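Local coordinates for glyoxalase family protein (Listeria monocytogenes, PDB 2P7O) that catalyses the hydration of the antibiotic fosfomycin, using bound manganese, and so gives the bacterium fosfomycin resistance, at residues E77-D80 with E81-R85; T19-Q23 with N24-A28; V12-L15 with N16-T19. All coordinates share one frame; numbering follows the deposited sequence. Where two conformers were deposited one is given.

Contact 1: E77-D80 with E81-R85; sequences EEVD and EYTER
E78 and Y82 run side by side and point the same way at the start of helix 79-89, the helix that packs on the second four-stranded sheet of this glyoxalase-fold chain. The tyrosine ring turns its edge to the glutamate: E78 CB lies in the ring plane, 3.7 Å from Y82 CD1, and the carboxylate plane stands 83° from the ring. With its CG beside the backbone N (chi1 -54°) and the chain extended beyond, E78 runs along that edge. In one of its two deposited conformers OE1 is hydrogen-bonded to the N of M1 of the second subunit, while OE2 takes the backbone N-H of Q75. The same two residues, E78 and Y82, are joined by the backbone, Y82 N donating an almost straight bond to E78 O at 3.0 Å.

One step on, V79 and T83 cross obliquely, and both touch I107 of strand 106-110. T83 N gives V79 O a helical bond of 2.9 Å, and T83 OG1 sits beside the same carbonyl.

On the outer side, the bent chain of E81 brings its OE2 to 3.1 Å from R85 NE, well out of the guanidinium plane, so charge attraction alone holds this salt bridge. D80 OD2 makes a salt bridge with R105. The D80 carbonyl accepts from E84 N, and a water donates both to D80 O, at 2.9 Å, and to E84 OE2, at 3.1 Å.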
loop_
_atom_site.group_PDB
_atom_site.type_symbol
_atom_site.label_atom_id
_atom_site.label_comp_id
_atom_site.label_asym_id
_atom_site.label_seq_id
_atom_site.Cartn_x
_atom_site.Cartn_y
_atom_site.Cartn_z
ATOM N N GLU A 77 -3.435 -21.744 10.524
ATOM C CA GLU A 77 -2.481 -22.849 10.663
ATOM C C GLU A 77 -1.128 -22.610 9.975
ATOM O O GLU A 77 -0.259 -23.502 10.064
ATOM C CB GLU A 77 -3.141 -24.122 10.135
ATOM C CG GLU A 77 -4.492 -24.423 10.777
ATOM C CD GLU A 77 -5.700 -23.961 9.976
ATOM O OE1 GLU A 77 -5.595 -22.945 9.252
ATOM O OE2 GLU A 77 -6.775 -24.590 10.087
ATOM N N GLU A 78 -0.922 -21.441 9.344
ATOM C CA GLU A 78 0.379 -21.170 8.709
ATOM C C GLU A 78 1.168 -20.099 9.476
ATOM O O GLU A 78 2.281 -19.727 9.086
ATOM C CB GLU A 78 0.102 -20.533 7.319
ATOM C CG GLU A 78 -0.832 -21.389 6.450
ATOM C CD GLU A 78 -1.081 -20.727 5.101
ATOM O OE1 GLU A 78 -0.627 -21.351 4.123
ATOM O OE2 GLU A 78 -1.625 -19.590 5.005
ATOM N N VAL A 79 0.570 -19.517 10.514
ATOM C CA VAL A 79 1.260 -18.404 11.200
ATOM C C VAL A 79 2.639 -18.776 11.715
ATOM O O VAL A 79 3.560 -17.981 11.520
ATOM C CB VAL A 79 0.422 -17.913 12.401
ATOM C CG1 VAL A 79 1.210 -16.896 13.247
ATOM C CG2 VAL A 79 -0.882 -17.277 11.896
ATOM N N ASP A 80 2.797 -19.874 12.436
ATOM C CA ASP A 80 4.123 -20.221 12.957
ATOM C C ASP A 80 5.141 -20.504 11.860
ATOM O O ASP A 80 6.328 -20.138 11.905
ATOM C CB ASP A 80 3.988 -21.425 13.946
ATOM C CG ASP A 80 3.087 -21.028 15.114
ATOM O OD1 ASP A 80 3.444 -20.098 15.885
ATOM O OD2 ASP A 80 1.943 -21.511 15.328
ATOM N N GLU A 81 4.712 -21.155 10.785
ATOM C CA GLU A 81 5.581 -21.437 9.639
ATOM C C GLU A 81 6.080 -20.158 8.970
ATOM O O GLU A 81 7.271 -20.021 8.625
ATOM C CB GLU A 81 4.821 -22.302 8.607
ATOM C CG GLU A 81 5.728 -23.205 7.770
ATOM C CD GLU A 81 6.031 -22.543 6.436
ATOM O OE1 GLU A 81 5.059 -22.525 5.650
ATOM O OE2 GLU A 81 7.159 -22.005 6.300
ATOM N N TYR A 82 5.167 -19.211 8.754
ATOM C CA TYR A 82 5.609 -17.928 8.178
ATOM C C TYR A 82 6.528 -17.214 9.153
ATOM O O TYR A 82 7.448 -16.510 8.766
ATOM C CB TYR A 82 4.394 -17.047 7.803
ATOM C CG TYR A 82 3.839 -17.358 6.428
ATOM C CD1 TYR A 82 2.688 -18.113 6.247
ATOM C CD2 TYR A 82 4.398 -16.844 5.260
ATOM C CE1 TYR A 82 2.149 -18.391 5.014
ATOM C CE2 TYR A 82 3.887 -17.116 4.024
ATOM C CZ TYR A 82 2.756 -17.882 3.891
ATOM O OH TYR A 82 2.245 -18.164 2.623
ATOM N N THR A 83 6.215 -17.342 10.458
ATOM C CA THR A 83 7.092 -16.687 11.422
ATOM C C THR A 83 8.531 -17.172 11.259
ATOM O O THR A 83 9.505 -16.399 11.347
ATOM C CB THR A 83 6.605 -16.895 12.859
ATOM O OG1 THR A 83 5.325 -16.226 13.008
ATOM C CG2 THR A 83 7.551 -16.265 13.872
ATOM N N GLU A 84 8.632 -18.455 10.967
ATOM C CA GLU A 84 9.988 -19.008 10.779
ATOM C C GLU A 84 10.633 -18.471 9.502
ATOM O O GLU A 84 11.853 -18.278 9.367
ATOM C CB GLU A 84 9.840 -20.530 10.572
ATOM C CG GLU A 84 9.188 -21.233 11.755
ATOM C CD GLU A 84 10.215 -21.770 12.726
ATOM O OE1 GLU A 84 11.056 -22.593 12.296
ATOM O OE2 GLU A 84 10.157 -21.395 13.926
ATOM N N ARG A 85 9.782 -18.462 8.458
ATOM C CA ARG A 85 10.338 -18.034 7.169
ATOM C C ARG A 85 10.879 -16.627 7.327
ATOM O O ARG A 85 11.911 -16.320 6.702
ATOM C CB ARG A 85 9.295 -18.230 6.098
ATOM C CG ARG A 85 9.229 -19.683 5.589
ATOM C CD ARG A 85 8.605 -19.557 4.203
ATOM N NE ARG A 85 7.158 -19.680 4.245
ATOM C CZ ARG A 85 6.533 -20.110 3.134
ATOM N NH1 ARG A 85 7.330 -20.384 2.104
ATOM N NH2 ARG A 85 5.244 -20.298 3.102
HETATM O O HOH W 1 2.811 -23.052 11.192
HETATM O O HOH W 2 7.526 -19.954 14.491
#

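Contact 2: T19-Q23 with N24-A28; sequences TAFLQ and NIFNA
Helix 15-26 ends here: N24 N and I25 N still bond to A20 O and F21 O in the i to i+4 pattern, but after F26 the chain turns at N27, with positive phi (57°), and A28 N comes back to L22 O at 3.2 Å, a carbonyl that also accepts from F26 N at 2.9 Å. The two donors come from opposite faces of the carbonyl plane. N27 N reaches Q23 O only weakly, and the CB atoms of L22 and A28 lie 3.8 Å apart across the turn.

Among the side chains, F26 is the hub. L22 CD2 reaches F26 CD1 at 3.6 Å, and F21 CE2 meets F26 CE1 at 3.6 Å, near the plane of the F26 ring. F21 swings its CG opposite the backbone N (chi1 178°), which places the ring in contact with F26; the two planes stand 74° apart. I25 CG2 sits over the centre of one F26 face, 4.1 Å above it.

F72, F109 and F117 also surround F26, and I2 of the second subunit packs on it. The contact therefore joins the helix end to the apolar core through apolar side-chain packing, while backbone bonds satisfy the carbonyl of the buried residue L22.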
loop_
_atom_site.group_PDB
_atom_site.type_symbol
_atom_site.label_atom_id
_atom_site.label_comp_id
_atom_site.label_asym_id
_atom_site.label_seq_id
_atom_site.Cartn_x
_atom_site.Cartn_y
_atom_site.Cartn_z
ATOM N N THR A 19 13.915 -8.647 -3.930
ATOM C CA THR A 19 13.414 -9.839 -4.647
ATOM C C THR A 19 13.420 -11.053 -3.723
ATOM O O THR A 19 12.511 -11.873 -3.672
ATOM C CB THR A 19 14.345 -10.083 -5.847
ATOM O OG1 THR A 19 14.046 -9.015 -6.787
ATOM C CG2 THR A 19 13.970 -11.383 -6.537
ATOM N N ALA A 20 14.480 -11.162 -2.928
ATOM C CA ALA A 20 14.618 -12.352 -2.082
ATOM C C ALA A 20 13.605 -12.258 -0.946
ATOM O O ALA A 20 13.012 -13.316 -0.624
ATOM C CB ALA A 20 16.032 -12.454 -1.602
ATOM N N PHE A 21 13.400 -11.053 -0.376
ATOM C CA PHE A 21 12.388 -10.866 0.654
ATOM C C PHE A 21 11.009 -11.319 0.157
ATOM O O PHE A 21 10.306 -12.124 0.786
ATOM C CB PHE A 21 12.415 -9.351 0.981
ATOM C CG PHE A 21 11.366 -8.973 2.015
ATOM C CD1 PHE A 21 11.564 -9.217 3.350
ATOM C CD2 PHE A 21 10.213 -8.367 1.583
ATOM C CE1 PHE A 21 10.593 -8.927 4.294
ATOM C CE2 PHE A 21 9.224 -8.069 2.504
ATOM C CZ PHE A 21 9.452 -8.290 3.854
ATOM N N LEU A 22 10.612 -10.819 -1.027
ATOM C CA LEU A 22 9.276 -11.027 -1.534
ATOM C C LEU A 22 9.026 -12.491 -1.922
ATOM O O LEU A 22 7.926 -12.997 -1.741
ATOM C CB LEU A 22 9.004 -10.160 -2.776
ATOM C CG LEU A 22 8.966 -8.654 -2.538
ATOM C CD1 LEU A 22 8.789 -7.946 -3.868
ATOM C CD2 LEU A 22 7.827 -8.342 -1.549
ATOM N N GLN A 23 10.035 -13.065 -2.567
ATOM C CA GLN A 23 10.031 -14.448 -3.017
ATOM C C GLN A 23 10.128 -15.434 -1.835
ATOM O O GLN A 23 9.352 -16.384 -1.717
ATOM C CB GLN A 23 11.269 -14.731 -3.913
ATOM C CG GLN A 23 11.063 -14.212 -5.349
ATOM C CD GLN A 23 12.230 -14.527 -6.281
ATOM O OE1 GLN A 23 13.349 -14.843 -5.884
ATOM N NE2 GLN A 23 11.916 -14.468 -7.570
ATOM N N ASN A 24 11.101 -15.253 -0.947
ATOM C CA ASN A 24 11.177 -16.221 0.170
ATOM C C ASN A 24 9.951 -16.110 1.058
ATOM O O ASN A 24 9.443 -17.188 1.374
ATOM C CB ASN A 24 12.444 -15.988 0.992
ATOM C CG ASN A 24 12.677 -17.057 2.032
ATOM O OD1 ASN A 24 13.310 -18.089 1.748
ATOM N ND2 ASN A 24 12.212 -16.889 3.250
ATOM N N ILE A 25 9.491 -14.944 1.463
ATOM C CA ILE A 25 8.355 -14.769 2.354
ATOM C C ILE A 25 7.001 -14.921 1.670
ATOM O O ILE A 25 6.158 -15.696 2.169
ATOM C CB ILE A 25 8.326 -13.347 2.976
ATOM C CG1 ILE A 25 9.607 -13.084 3.788
ATOM C CG2 ILE A 25 7.152 -13.256 3.966
ATOM C CD1 ILE A 25 9.944 -14.305 4.626
ATOM N N PHE A 26 6.785 -14.124 0.615
ATOM C CA PHE A 26 5.433 -14.111 0.055
ATOM C C PHE A 26 5.306 -15.039 -1.142
ATOM O O PHE A 26 4.233 -15.044 -1.777
ATOM C CB PHE A 26 5.111 -12.695 -0.467
ATOM C CG PHE A 26 5.114 -11.605 0.584
ATOM C CD1 PHE A 26 6.088 -10.638 0.665
ATOM C CD2 PHE A 26 4.115 -11.564 1.522
ATOM C CE1 PHE A 26 6.157 -9.718 1.706
ATOM C CE2 PHE A 26 4.152 -10.624 2.524
ATOM C CZ PHE A 26 5.127 -9.662 2.616
ATOM N N ASN A 27 6.340 -15.759 -1.552
ATOM C CA ASN A 27 6.219 -16.568 -2.787
ATOM C C ASN A 27 5.827 -15.779 -4.017
ATOM O O ASN A 27 5.222 -16.258 -4.981
ATOM C CB ASN A 27 5.256 -17.747 -2.575
ATOM C CG ASN A 27 6.053 -18.797 -1.812
ATOM O OD1 ASN A 27 7.094 -19.278 -2.337
ATOM N ND2 ASN A 27 5.668 -18.940 -0.559
ATOM N N ALA A 28 6.286 -14.527 -3.998
ATOM C CA ALA A 28 5.971 -13.599 -5.094
ATOM C C ALA A 28 6.542 -14.118 -6.407
ATOM O O ALA A 28 7.654 -14.668 -6.445
ATOM C CB ALA A 28 6.531 -12.231 -4.716
#

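Contact 3: V12-L15 with N16-T19; sequences VKDL and NKTT
An aspartate N-cap starts helix 15-26, just after strand 4-12, in the first beta-alpha connection of this glyoxalase-fold protein. D14 OD1 accepts from two backbone N-H groups of the first turn: a well-aligned bond from K17 N at 2.9 Å and a weak, more bent one from N16 N at 2.8 Å. Its CG lies trans to the backbone N (chi1 179°), which folds the carboxylate back over the start of the helix, and K17 N meets OD1 from above the carboxylate plane. The negative group probably also gains from the helix dipole at this end.

The lysine chain crosses the aspartate at about a right angle. K17 CG comes within 3.5 Å of D14 CG and the methylenes pass alongside OD2, yet the ammonium continues beyond, so any attraction between the charges probably acts at longer range. D14 O, meanwhile, takes the N-H of T18 in its carbonyl plane.

V12 and T18 reach toward each other tip to tip, the valine methyls around the hydroxyl, with T18 OG1 3.7 Å from V12 CB. A water accepts from D14 N at 2.9 Å and is hydrogen-bonded to T18 OG1, tying the capping loop to the helix. L15, whose N-H is held by E58 OE2, lays its side chain on I56 and K45.

The L15 carbonyl oxygen receives two bonds on opposite faces of its plane, from T19 N at 2.9 Å and from T19 OG1 at 2.7 Å; L15 CD1 also lies 3.4 Å from that hydroxyl oxygen.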
loop_
_atom_site.group_PDB
_atom_site.type_symbol
_atom_site.label_atom_id
_atom_site.label_comp_id
_atom_site.label_asym_id
_atom_site.label_seq_id
_atom_site.Cartn_x
_atom_site.Cartn_y
_atom_site.Cartn_z
ATOM N N VAL A 12 12.906 1.006 -3.337
ATOM C CA VAL A 12 13.842 0.253 -2.530
ATOM C C VAL A 12 15.285 0.462 -2.993
ATOM O O VAL A 12 15.553 0.751 -4.152
ATOM C CB VAL A 12 13.588 -1.261 -2.549
ATOM C CG1 VAL A 12 12.203 -1.587 -2.014
ATOM C CG2 VAL A 12 13.833 -1.843 -3.934
ATOM N N LYS A 13 16.231 0.316 -2.067
ATOM C CA LYS A 13 17.625 0.543 -2.385
ATOM C C LYS A 13 18.267 -0.510 -3.273
ATOM O O LYS A 13 19.077 -0.206 -4.178
ATOM C CB LYS A 13 18.460 0.667 -1.081
ATOM C CG LYS A 13 19.913 0.996 -1.361
ATOM C CD LYS A 13 20.313 2.213 -0.573
ATOM C CE LYS A 13 21.626 2.829 -1.065
ATOM N NZ LYS A 13 21.312 4.121 -1.761
ATOM N N ASP A 14 17.878 -1.735 -2.967
ATOM C CA ASP A 14 18.530 -2.869 -3.639
ATOM C C ASP A 14 17.456 -3.847 -4.097
ATOM O O ASP A 14 16.879 -4.564 -3.284
ATOM C CB ASP A 14 19.462 -3.470 -2.596
ATOM C CG ASP A 14 20.236 -4.689 -3.039
ATOM O OD1 ASP A 14 19.704 -5.479 -3.857
ATOM O OD2 ASP A 14 21.458 -4.696 -2.747
ATOM N N LEU A 15 17.199 -3.862 -5.389
ATOM C CA LEU A 15 16.240 -4.759 -6.022
ATOM C C LEU A 15 16.554 -6.244 -5.778
ATOM O O LEU A 15 15.604 -7.049 -5.727
ATOM C CB LEU A 15 16.328 -4.524 -7.534
ATOM C CG LEU A 15 15.680 -5.538 -8.450
ATOM C CD1 LEU A 15 14.228 -5.828 -8.068
ATOM C CD2 LEU A 15 15.699 -5.084 -9.915
ATOM N N ASN A 16 17.815 -6.616 -5.589
ATOM C CA ASN A 16 18.087 -8.056 -5.439
ATOM C C ASN A 16 17.737 -8.532 -4.050
ATOM O O ASN A 16 17.205 -9.654 -3.896
ATOM C CB ASN A 16 19.546 -8.325 -5.769
ATOM C CG ASN A 16 19.783 -8.532 -7.275
ATOM O OD1 ASN A 16 18.905 -8.377 -8.123
ATOM N ND2 ASN A 16 21.045 -8.796 -7.653
ATOM N N LYS A 17 18.024 -7.707 -3.036
ATOM C CA LYS A 17 17.632 -8.030 -1.666
ATOM C C LYS A 17 16.110 -8.082 -1.567
ATOM O O LYS A 17 15.521 -8.998 -0.998
ATOM C CB LYS A 17 18.170 -6.957 -0.674
ATOM C CG LYS A 17 19.687 -7.192 -0.618
ATOM C CD LYS A 17 20.318 -6.132 0.279
ATOM C CE LYS A 17 21.677 -6.572 0.811
ATOM N NZ LYS A 17 22.121 -5.605 1.877
ATOM N N THR A 18 15.439 -7.088 -2.169
ATOM C CA THR A 18 13.986 -7.104 -2.057
ATOM C C THR A 18 13.360 -8.264 -2.793
ATOM O O THR A 18 12.340 -8.764 -2.371
ATOM C CB THR A 18 13.456 -5.740 -2.486
ATOM O OG1 THR A 18 14.170 -4.818 -1.603
ATOM C CG2 THR A 18 11.953 -5.600 -2.358
ATOM N N THR A 19 13.915 -8.647 -3.930
ATOM C CA THR A 19 13.414 -9.839 -4.647
ATOM C C THR A 19 13.420 -11.053 -3.723
ATOM O O THR A 19 12.511 -11.873 -3.672
ATOM C CB THR A 19 14.345 -10.083 -5.847
ATOM O OG1 THR A 19 14.046 -9.015 -6.787
ATOM C CG2 THR A 19 13.970 -11.383 -6.537
HETATM O O HOH W 3 16.527 -3.037 -0.775
#

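Overall arrangement
Contacts 3 and 2 are the two ends of one helix, 15-26: they share T19, and their centres lie 11 Å apart. Contact 1 belongs to helix 79-89, the counterpart in the second half of the chain, and touches contact 2 where Y82 CE2 comes within 3.3 Å of I25 O and R85 O within 3.5 Å of I25 CD1. Contacts 1 and 3 do not meet; their nearest atoms are about 11 Å apart. None touches the metal directly: the side chains of F26 and V79 lie about 12 and 13 Å from a manganese ion, while that of L15 is about 7 Å from E44, the probable proton acceptor.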